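Local structure of glycosyl hydrolase (Streptomyces cattleya, 7LR7) at residues A[222-227]-A[265-270]; A[245-250]-A[289-294]; A[94-99]-A[148-153]. The protein is a family GH5 glycoside hydrolase, binds N-acetylglucosamine in its pocket and probably takes part in breaking down N-glycans. All blocks are in the same frame, centred on the assembly; numbering follows the deposited sequence.

Contact 1 (A[222-227]-A[265-270]); sequences AVHSWV and WLQEVG. With NAG (2-acetamido-2-deoxy-beta-D-glucopyranose), chain B.
H224 and E268 are packed face to face: CG of E268 stands 3.5 Å from the centroid of the H224 ring, a CH-pi contact almost on the ring normal, and the carboxylate runs on over the rim, its plane 17° from that of the imidazole. At the ring edge H224 NE2 donates to Q267 OE1 (2.9 Å, 178°) in the carbonyl plane, on a lone pair, while ND1 is hydrogen-bonded to OE2 of E153. These two bonds fix the rotation of the imidazole. W226 NE1 reaches E268 OE1 at 2.9 Å, in the plane of the indole, and E268 OE2 forms a salt bridge with R54. The parallel strands 221-225 and 264-269 are the sixth and seventh of a (beta/alpha)8 barrel, with a beta bulge that leaves Q267 as the extra residue beside the inverse gamma turn centred on L266; the place of E268 near the end of the seventh strand is consistent with the conserved GH5 glutamate. Beyond the S225 N to E268 O bond (2.8 Å) the pairing loosens, and a water donates to S225 O and G270 O and accepts from V227 N. The six-membered ring of W226 lies over G270, CZ3 to CA 3.6 Å, while CD1 of the five-membered ring lies 3.1 Å from the sugar O6. With an alanine in place of W226, E268 OE1 would probably lose its indole donor and G270 its covering ring.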
loop_
_atom_site.group_PDB
_atom_site.type_symbol
_atom_site.label_atom_id
_atom_site.label_comp_id
_atom_site.label_asym_id
_atom_site.label_seq_id
_atom_site.Cartn_x
_atom_site.Cartn_y
_atom_site.Cartn_z
ATOM N N ALA A 222 -20.700 -4.757 17.870
ATOM C CA ALA A 222 -20.623 -5.438 16.580
ATOM C C ALA A 222 -19.875 -6.754 16.735
ATOM O O ALA A 222 -18.799 -6.789 17.341
ATOM C CB ALA A 222 -19.917 -4.562 15.541
ATOM N N VAL A 223 -20.434 -7.832 16.181
ATOM C CA VAL A 223 -19.796 -9.141 16.214
ATOM C C VAL A 223 -19.734 -9.703 14.795
ATOM O O VAL A 223 -20.650 -9.493 13.991
ATOM C CB VAL A 223 -20.527 -10.113 17.169
ATOM C CG1 VAL A 223 -20.499 -9.570 18.606
ATOM C CG2 VAL A 223 -21.938 -10.353 16.720
ATOM N N HIS A 224 -18.640 -10.408 14.487
ATOM C CA HIS A 224 -18.438 -11.073 13.201
ATOM C C HIS A 224 -18.326 -12.571 13.468
ATOM O O HIS A 224 -17.368 -13.019 14.106
ATOM C CB HIS A 224 -17.183 -10.558 12.491
ATOM C CG HIS A 224 -17.246 -9.112 12.080
ATOM N ND1 HIS A 224 -16.230 -8.498 11.379
ATOM C CD2 HIS A 224 -18.193 -8.160 12.273
ATOM C CE1 HIS A 224 -16.547 -7.233 11.155
ATOM N NE2 HIS A 224 -17.733 -7.002 11.685
ATOM N N SER A 225 -19.283 -13.349 12.970
ATOM C CA SER A 225 -19.392 -14.764 13.318
ATOM C C SER A 225 -18.899 -15.630 12.162
ATOM O O SER A 225 -19.541 -15.681 11.107
ATOM C CB SER A 225 -20.838 -15.116 13.667
ATOM O OG SER A 225 -20.906 -16.460 14.070
ATOM N N TRP A 226 -17.785 -16.342 12.380
ATOM C CA TRP A 226 -17.114 -17.118 11.334
ATOM C C TRP A 226 -16.766 -18.514 11.838
ATOM O O TRP A 226 -15.817 -18.677 12.610
ATOM C CB TRP A 226 -15.862 -16.378 10.854
ATOM C CG TRP A 226 -16.254 -15.219 10.024
ATOM C CD1 TRP A 226 -16.190 -13.897 10.367
ATOM C CD2 TRP A 226 -16.844 -15.272 8.724
ATOM N NE1 TRP A 226 -16.656 -13.120 9.330
ATOM C CE2 TRP A 226 -17.074 -13.941 8.314
ATOM C CE3 TRP A 226 -17.186 -16.316 7.856
ATOM C CZ2 TRP A 226 -17.636 -13.629 7.080
ATOM C CZ3 TRP A 226 -17.755 -16.004 6.640
ATOM C CH2 TRP A 226 -17.971 -14.672 6.260
ATOM N N VAL A 227 -17.514 -19.531 11.387
ATOM C CA VAL A 227 -17.352 -20.874 11.942
ATOM C C VAL A 227 -16.087 -21.565 11.422
ATOM O O VAL A 227 -15.794 -22.705 11.811
ATOM C CB VAL A 227 -18.611 -21.740 11.694
ATOM C CG1 VAL A 227 -19.833 -21.070 12.327
ATOM C CG2 VAL A 227 -18.849 -21.994 10.219
ATOM N N TRP A 265 -25.144 -6.061 17.051
ATOM C CA TRP A 265 -25.239 -6.139 15.600
ATOM C C TRP A 265 -24.417 -7.334 15.113
ATOM O O TRP A 265 -23.197 -7.372 15.309
ATOM C CB TRP A 265 -24.749 -4.829 14.973
ATOM C CG TRP A 265 -24.933 -4.738 13.463
ATOM C CD1 TRP A 265 -25.449 -5.714 12.613
ATOM C CD2 TRP A 265 -24.585 -3.628 12.623
ATOM N NE1 TRP A 265 -25.443 -5.251 11.312
ATOM C CE2 TRP A 265 -24.921 -3.980 11.290
ATOM C CE3 TRP A 265 -24.023 -2.365 12.867
ATOM C CZ2 TRP A 265 -24.719 -3.112 10.219
ATOM C CZ3 TRP A 265 -23.824 -1.506 11.795
ATOM C CH2 TRP A 265 -24.167 -1.884 10.490
ATOM N N LEU A 266 -25.084 -8.321 14.508
ATOM C CA LEU A 266 -24.375 -9.407 13.818
ATOM C C LEU A 266 -23.946 -8.853 12.464
ATOM O O LEU A 266 -24.587 -9.055 11.429
ATOM C CB LEU A 266 -25.252 -10.652 13.685
ATOM C CG LEU A 266 -24.573 -11.845 12.997
ATOM C CD1 LEU A 266 -23.278 -12.199 13.695
ATOM C CD2 LEU A 266 -25.504 -13.100 12.905
ATOM N N GLN A 267 -22.841 -8.107 12.485
ATOM C CA GLN A 267 -22.443 -7.343 11.312
ATOM C C GLN A 267 -21.837 -8.220 10.217
ATOM O O GLN A 267 -21.881 -7.841 9.045
ATOM C CB GLN A 267 -21.442 -6.256 11.712
ATOM C CG GLN A 267 -21.353 -5.082 10.754
ATOM C CD GLN A 267 -20.312 -4.089 11.210
ATOM O OE1 GLN A 267 -19.218 -4.483 11.590
ATOM N NE2 GLN A 267 -20.651 -2.799 11.197
ATOM N N GLU A 268 -21.256 -9.361 10.569
ATOM C CA GLU A 268 -20.772 -10.304 9.568
ATOM C C GLU A 268 -21.213 -11.697 9.962
ATOM O O GLU A 268 -21.038 -12.108 11.109
ATOM C CB GLU A 268 -19.249 -10.279 9.430
ATOM C CG GLU A 268 -18.717 -9.060 8.733
ATOM C CD GLU A 268 -17.235 -9.145 8.496
ATOM O OE1 GLU A 268 -16.660 -10.254 8.680
ATOM O OE2 GLU A 268 -16.651 -8.103 8.139
ATOM N N VAL A 269 -21.781 -12.416 9.004
ATOM C CA VAL A 269 -22.021 -13.845 9.148
ATOM C C VAL A 269 -22.068 -14.416 7.744
ATOM O O VAL A 269 -22.667 -13.818 6.841
ATOM C CB VAL A 269 -23.317 -14.126 9.946
ATOM C CG1 VAL A 269 -24.499 -13.390 9.312
ATOM C CG2 VAL A 269 -23.590 -15.614 10.047
ATOM N N GLY A 270 -21.389 -15.544 7.543
ATOM C CA GLY A 270 -21.328 -16.142 6.222
ATOM C C GLY A 270 -21.140 -17.640 6.313
ATOM O O GLY A 270 -20.974 -18.204 7.397
HETATM C C1 NAG B . -9.614 -13.861 10.442
HETATM C C2 NAG B . -9.010 -13.448 9.092
HETATM C C3 NAG B . -9.686 -12.183 8.541
HETATM C C4 NAG B . -11.206 -12.277 8.628
HETATM C C5 NAG B . -11.613 -12.696 10.032
HETATM C C6 NAG B . -13.098 -12.877 10.206
HETATM C C7 NAG B . -6.674 -13.669 8.359
HETATM C C8 NAG B . -5.253 -13.401 8.699
HETATM N N2 NAG B . -7.578 -13.240 9.242
HETATM O O1 NAG B . -9.091 -15.094 10.822
HETATM O O3 NAG B . -9.297 -12.002 7.182
HETATM O O4 NAG B . -11.802 -11.020 8.319
HETATM O O5 NAG B . -11.008 -13.957 10.331
HETATM O O6 NAG B . -13.403 -13.237 11.546
HETATM O O7 NAG B . -6.996 -14.263 7.336
HETATM O O HOH W 1 -19.917 -18.159 10.067
#

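Contact 2 (A[245-250]-A[289-294]); sequences HAAYLV and IDAVLD
V292 and V250 meet through their CG2 methyls, and the torsions of both residues set this up. V292 places CG1 between its own backbone N and carbonyl carbon (chi1 75°), which swings CG2 round to the position anti to N and out across the interface; V250, with CG1 anti to its N (chi1 160°), leaves CG2 beside that N and facing the other helix. The two methyls stand 3.6 Å apart, the side chains crossing at about a right angle. CG2 of V292 also settles against the backbone of 245-250, 4.0 Å from the carbonyl C of A246 and 3.9 Å from A247 N, where the helix is kinked and the amides of A246 and A247 make no bond to the preceding turn. The backbones come closest at A247 CA and V292 CA, which lie 4.1 Å apart. The small CB of A247 fits against the end of the other helix, 3.5 Å from A291 O and 3.8 Å from V292 CA. Helices 240-254 and 281-292 follow the sixth and seventh strands of the (beta/alpha)8 barrel, so this is packing between adjacent members of its outer helical layer, made by apolar contacts with no hydrogen bond across. On the barrel side, A246 and V292 both touch L266 of strand 264-269, while V250 rests on V264 of the same strand.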
loop_
_atom_site.group_PDB
_atom_site.type_symbol
_atom_site.label_atom_id
_atom_site.label_comp_id
_atom_site.label_asym_id
_atom_site.label_seq_id
_atom_site.Cartn_x
_atom_site.Cartn_y
_atom_site.Cartn_z
ATOM N N HIS A 245 -23.324 -20.604 16.500
ATOM C CA HIS A 245 -22.144 -19.816 16.828
ATOM C C HIS A 245 -22.452 -18.329 16.830
ATOM O O HIS A 245 -21.942 -17.588 17.681
ATOM C CB HIS A 245 -20.997 -20.113 15.870
ATOM C CG HIS A 245 -19.726 -19.425 16.252
ATOM N ND1 HIS A 245 -19.493 -18.098 15.969
ATOM C CD2 HIS A 245 -18.630 -19.868 16.916
ATOM C CE1 HIS A 245 -18.310 -17.748 16.446
ATOM N NE2 HIS A 245 -17.763 -18.803 17.022
ATOM N N ALA A 246 -23.279 -17.869 15.886
ATOM C CA ALA A 246 -23.647 -16.455 15.878
ATOM C C ALA A 246 -24.460 -16.093 17.116
ATOM O O ALA A 246 -24.177 -15.091 17.781
ATOM C CB ALA A 246 -24.419 -16.120 14.607
ATOM N N ALA A 247 -25.461 -16.907 17.456
ATOM C CA ALA A 247 -26.237 -16.648 18.664
ATOM C C ALA A 247 -25.335 -16.592 19.889
ATOM O O ALA A 247 -25.518 -15.739 20.769
ATOM C CB ALA A 247 -27.317 -17.721 18.836
ATOM N N TYR A 248 -24.319 -17.460 19.942
ATOM C CA TYR A 248 -23.447 -17.497 21.112
ATOM C C TYR A 248 -22.652 -16.205 21.238
ATOM O O TYR A 248 -22.588 -15.604 22.318
ATOM C CB TYR A 248 -22.511 -18.701 21.033
ATOM C CG TYR A 248 -21.344 -18.645 21.995
ATOM C CD1 TYR A 248 -21.535 -18.774 23.375
ATOM C CD2 TYR A 248 -20.052 -18.460 21.524
ATOM C CE1 TYR A 248 -20.459 -18.737 24.250
ATOM C CE2 TYR A 248 -18.978 -18.412 22.388
ATOM C CZ TYR A 248 -19.181 -18.545 23.740
ATOM O OH TYR A 248 -18.100 -18.505 24.566
ATOM N N LEU A 249 -22.056 -15.753 20.132
ATOM C CA LEU A 249 -21.338 -14.481 20.131
ATOM C C LEU A 249 -22.231 -13.332 20.563
ATOM O O LEU A 249 -21.786 -12.434 21.291
ATOM C CB LEU A 249 -20.771 -14.193 18.746
ATOM C CG LEU A 249 -19.343 -14.658 18.516
ATOM C CD1 LEU A 249 -18.916 -14.317 17.094
ATOM C CD2 LEU A 249 -18.421 -14.016 19.549
ATOM N N VAL A 250 -23.492 -13.341 20.122
ATOM C CA VAL A 250 -24.441 -12.310 20.540
ATOM C C VAL A 250 -24.607 -12.312 22.056
ATOM O O VAL A 250 -24.416 -11.286 22.720
ATOM C CB VAL A 250 -25.789 -12.506 19.826
ATOM C CG1 VAL A 250 -26.895 -11.794 20.569
ATOM C CG2 VAL A 250 -25.687 -11.976 18.421
ATOM N N ILE A 289 -29.587 -17.949 11.085
ATOM C CA ILE A 289 -30.449 -16.783 11.235
ATOM C C ILE A 289 -31.542 -17.066 12.259
ATOM O O ILE A 289 -31.784 -16.259 13.169
ATOM C CB ILE A 289 -31.040 -16.376 9.871
ATOM C CG1 ILE A 289 -29.942 -15.830 8.955
ATOM C CG2 ILE A 289 -32.145 -15.345 10.043
ATOM C CD1 ILE A 289 -30.363 -15.756 7.486
ATOM N N ASP A 290 -32.222 -18.215 12.128
ATOM C CA ASP A 290 -33.228 -18.592 13.120
ATOM C C ASP A 290 -32.644 -18.580 14.532
ATOM O O ASP A 290 -33.249 -18.028 15.458
ATOM C CB ASP A 290 -33.820 -19.971 12.799
ATOM C CG ASP A 290 -34.885 -19.919 11.704
ATOM O OD1 ASP A 290 -35.395 -18.815 11.422
ATOM O OD2 ASP A 290 -35.218 -20.984 11.124
ATOM N N ALA A 291 -31.444 -19.146 14.705
ATOM C CA ALA A 291 -30.854 -19.265 16.033
ATOM C C ALA A 291 -30.496 -17.900 16.622
ATOM O O ALA A 291 -30.710 -17.657 17.818
ATOM C CB ALA A 291 -29.613 -20.157 15.976
ATOM N N VAL A 292 -29.919 -17.005 15.817
ATOM C CA VAL A 292 -29.490 -15.731 16.382
ATOM C C VAL A 292 -30.688 -14.834 16.645
ATOM O O VAL A 292 -30.699 -14.075 17.618
ATOM C CB VAL A 292 -28.450 -15.048 15.476
ATOM C CG1 VAL A 292 -29.096 -14.448 14.237
ATOM C CG2 VAL A 292 -27.700 -13.973 16.269
ATOM N N LEU A 293 -31.720 -14.918 15.814
ATOM C CA LEU A 293 -32.922 -14.120 15.997
ATOM C C LEU A 293 -33.809 -14.628 17.124
ATOM O O LEU A 293 -34.839 -14.004 17.411
ATOM C CB LEU A 293 -33.715 -14.072 14.691
ATOM C CG LEU A 293 -32.996 -13.277 13.597
ATOM C CD1 LEU A 293 -33.886 -13.137 12.381
ATOM C CD2 LEU A 293 -32.576 -11.902 14.131
ATOM N N ASP A 294 -33.456 -15.749 17.750
ATOM C CA ASP A 294 -34.042 -16.105 19.032
ATOM C C ASP A 294 -33.344 -15.404 20.193
ATOM O O ASP A 294 -33.597 -15.743 21.357
ATOM C CB ASP A 294 -34.021 -17.627 19.226
ATOM C CG ASP A 294 -34.921 -18.082 20.373
ATOM O OD1 ASP A 294 -36.073 -17.599 20.462
ATOM O OD2 ASP A 294 -34.477 -18.900 21.204
#

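Contact 3 (A[94-99]-A[148-153]); sequences DGLQGH and MTVGNE. With NAG (2-acetamido-2-deoxy-beta-D-glucopyranose), chain B.
D94 pairs with T149 as parallel strand neighbours, G95 N donating to T149 O (3.0 Å) before the chain turns a corner at V150 and L96, centre of an inverse gamma turn, donates its N to V150 O (2.9 Å). Side chains continue the pairing from there. Q97 is bent at chi2 (74°), which folds its amide back between the two segments: OE1 accepts N152 N at 2.9 Å, in the carbonyl plane and on a lone pair, while NE2 donates to D94 O from above that carbonyl's plane. N152 sends ND2 to H99 O, 3.0 Å away and nearly straight (175°), with its OD1 hydrogen-bonded to R54, so both ends of the amide are occupied. R54 also makes a salt bridge with OD2 of D94, while OD1 lies 3.1 Å from T149 CB. A water joins L96 O and H99 N, on either side of the cis peptide that precedes G98, to N152 O. The two segments place two residues hydrogen-bonded to the N-acetylglucosamine: H99 NE2 meets the sugar O3 at 2.7 Å, in the plane of the imidazole, and O4 donates to E153 OE1 at a modelled 2.4 Å, a length too short to be trusted. N152 and E153, an Asn-Glu pair ending the fourth strand, are placed as in GH5 enzymes, whose acid/base glutamate E153 probably is. L96 and V150 both pack on W176 of helix 170-187, L96 also touches Y131 of helix 122-139, and M148 reaches L135 there, while T149 lies against L194 and A196 of strand 194-196.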
loop_
_atom_site.group_PDB
_atom_site.type_symbol
_atom_site.label_atom_id
_atom_site.label_comp_id
_atom_site.label_asym_id
_atom_site.label_seq_id
_atom_site.Cartn_x
_atom_site.Cartn_y
_atom_site.Cartn_z
ATOM N N ASP A 94 -17.671 1.585 6.570
ATOM C CA ASP A 94 -16.478 1.245 7.333
ATOM C C ASP A 94 -15.330 2.124 6.838
ATOM O O ASP A 94 -15.105 2.232 5.630
ATOM C CB ASP A 94 -16.145 -0.245 7.181
ATOM C CG ASP A 94 -16.869 -1.126 8.205
ATOM O OD1 ASP A 94 -18.109 -1.004 8.367
ATOM O OD2 ASP A 94 -16.190 -1.948 8.857
ATOM N N GLY A 95 -14.617 2.760 7.764
ATOM C CA GLY A 95 -13.582 3.716 7.404
ATOM C C GLY A 95 -12.216 3.134 7.083
ATOM O O GLY A 95 -11.771 3.162 5.933
ATOM N N LEU A 96 -11.555 2.579 8.093
ATOM C CA LEU A 96 -10.136 2.229 8.017
ATOM C C LEU A 96 -9.942 0.790 7.541
ATOM O O LEU A 96 -9.777 -0.138 8.344
ATOM C CB LEU A 96 -9.486 2.448 9.378
ATOM C CG LEU A 96 -9.390 3.916 9.829
ATOM C CD1 LEU A 96 -9.040 4.039 11.310
ATOM C CD2 LEU A 96 -8.365 4.663 8.972
ATOM N N GLN A 97 -9.919 0.605 6.215
ATOM C CA GLN A 97 -9.466 -0.643 5.584
ATOM C C GLN A 97 -8.175 -0.322 4.837
ATOM O O GLN A 97 -8.216 0.234 3.739
ATOM C CB GLN A 97 -10.523 -1.211 4.638
ATOM C CG GLN A 97 -11.746 -1.774 5.353
ATOM C CD GLN A 97 -12.637 -0.666 5.905
ATOM O OE1 GLN A 97 -12.875 -0.579 7.116
ATOM N NE2 GLN A 97 -13.129 0.188 5.015
ATOM N N GLY A 98 -7.033 -0.703 5.409
ATOM C CA GLY A 98 -6.992 -1.627 6.532
ATOM C C GLY A 98 -7.136 -3.065 6.044
ATOM O O GLY A 98 -6.662 -3.419 4.962
ATOM N N HIS A 99 -7.822 -3.905 6.809
ATOM C CA HIS A 99 -7.862 -5.325 6.494
ATOM C C HIS A 99 -9.154 -5.707 5.784
ATOM O O HIS A 99 -10.253 -5.398 6.272
ATOM C CB HIS A 99 -7.714 -6.182 7.745
ATOM C CG HIS A 99 -7.527 -7.631 7.430
ATOM N ND1 HIS A 99 -6.310 -8.157 7.059
ATOM C CD2 HIS A 99 -8.413 -8.656 7.371
ATOM C CE1 HIS A 99 -6.445 -9.450 6.813
ATOM N NE2 HIS A 99 -7.712 -9.776 6.989
ATOM N N MET A 148 -20.846 5.471 10.763
ATOM C CA MET A 148 -19.550 4.869 10.516
ATOM C C MET A 148 -19.278 3.697 11.452
ATOM O O MET A 148 -19.711 3.684 12.610
ATOM C CB MET A 148 -18.423 5.888 10.693
ATOM C CG MET A 148 -18.646 7.205 9.994
ATOM S SD MET A 148 -18.442 7.080 8.213
ATOM C CE MET A 148 -16.786 6.423 8.103
ATOM N N THR A 149 -18.574 2.706 10.921
ATOM C CA THR A 149 -17.798 1.745 11.687
ATOM C C THR A 149 -16.344 2.155 11.522
ATOM O O THR A 149 -15.905 2.390 10.393
ATOM C CB THR A 149 -18.008 0.318 11.155
ATOM O OG1 THR A 149 -19.408 0.006 11.124
ATOM C CG2 THR A 149 -17.285 -0.697 12.018
ATOM N N VAL A 150 -15.610 2.259 12.635
ATOM C CA VAL A 150 -14.255 2.814 12.586
ATOM C C VAL A 150 -13.449 2.153 11.471
ATOM O O VAL A 150 -12.867 2.828 10.613
ATOM C CB VAL A 150 -13.562 2.651 13.951
ATOM C CG1 VAL A 150 -12.112 3.070 13.866
ATOM C CG2 VAL A 150 -14.309 3.451 15.043
ATOM N N GLY A 151 -13.448 0.821 11.443
ATOM C CA GLY A 151 -12.698 0.068 10.466
ATOM C C GLY A 151 -12.911 -1.418 10.647
ATOM O O GLY A 151 -13.083 -1.898 11.766
ATOM N N ASN A 152 -12.883 -2.164 9.554
ATOM C CA ASN A 152 -13.209 -3.584 9.587
ATOM C C ASN A 152 -12.158 -4.363 10.368
ATOM O O ASN A 152 -11.049 -4.570 9.868
ATOM C CB ASN A 152 -13.292 -4.125 8.165
ATOM C CG ASN A 152 -13.617 -5.599 8.148
ATOM O OD1 ASN A 152 -14.628 -6.005 8.716
ATOM N ND2 ASN A 152 -12.758 -6.415 7.518
ATOM N N GLU A 153 -12.510 -4.836 11.569
ATOM C CA GLU A 153 -11.651 -5.771 12.309
ATOM C C GLU A 153 -10.240 -5.212 12.450
ATOM O O GLU A 153 -9.243 -5.914 12.256
ATOM C CB GLU A 153 -11.636 -7.157 11.635
ATOM C CG GLU A 153 -13.026 -7.644 11.239
ATOM C CD GLU A 153 -13.047 -9.031 10.593
ATOM O OE1 GLU A 153 -11.971 -9.520 10.179
ATOM O OE2 GLU A 153 -14.151 -9.628 10.500
HETATM C C1 NAG B . -9.614 -13.861 10.442
HETATM C C2 NAG B . -9.010 -13.448 9.092
HETATM C C3 NAG B . -9.686 -12.183 8.541
HETATM C C4 NAG B . -11.206 -12.277 8.628
HETATM C C5 NAG B . -11.613 -12.696 10.032
HETATM C C6 NAG B . -13.098 -12.877 10.206
HETATM C C7 NAG B . -6.674 -13.669 8.359
HETATM C C8 NAG B . -5.253 -13.401 8.699
HETATM N N2 NAG B . -7.578 -13.240 9.242
HETATM O O1 NAG B . -9.091 -15.094 10.822
HETATM O O3 NAG B . -9.297 -12.002 7.182
HETATM O O4 NAG B . -11.802 -11.020 8.319
HETATM O O5 NAG B . -11.008 -13.957 10.331
HETATM O O6 NAG B . -13.403 -13.237 11.546
HETATM O O7 NAG B . -6.996 -14.263 7.336
HETATM O O HOH W 2 -9.066 -2.815 9.010
#

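In the fold
From the N terminus, contact 3 comes first, closing the loop that leaves strand 90-94, runs through helix 122-139 and returns on strand 145-152; it is complete before the others open. Contacts 1 and 2 cross, their segments alternating as 222-227, 245-250, 265-270 and 289-294: contact 1 closes the excursion through helix 240-254, and contact 2 joins that helix to helix 281-292, beyond strand 264-269. They meet where S225 OG bonds to H245 ND1. Contacts 1 and 3 belong to the same barrel sheet and are linked across it by Q267 NE2 to T149 OG1, with the sugar touching both, whereas contact 2 lies in the outer layer, apart from contact 3.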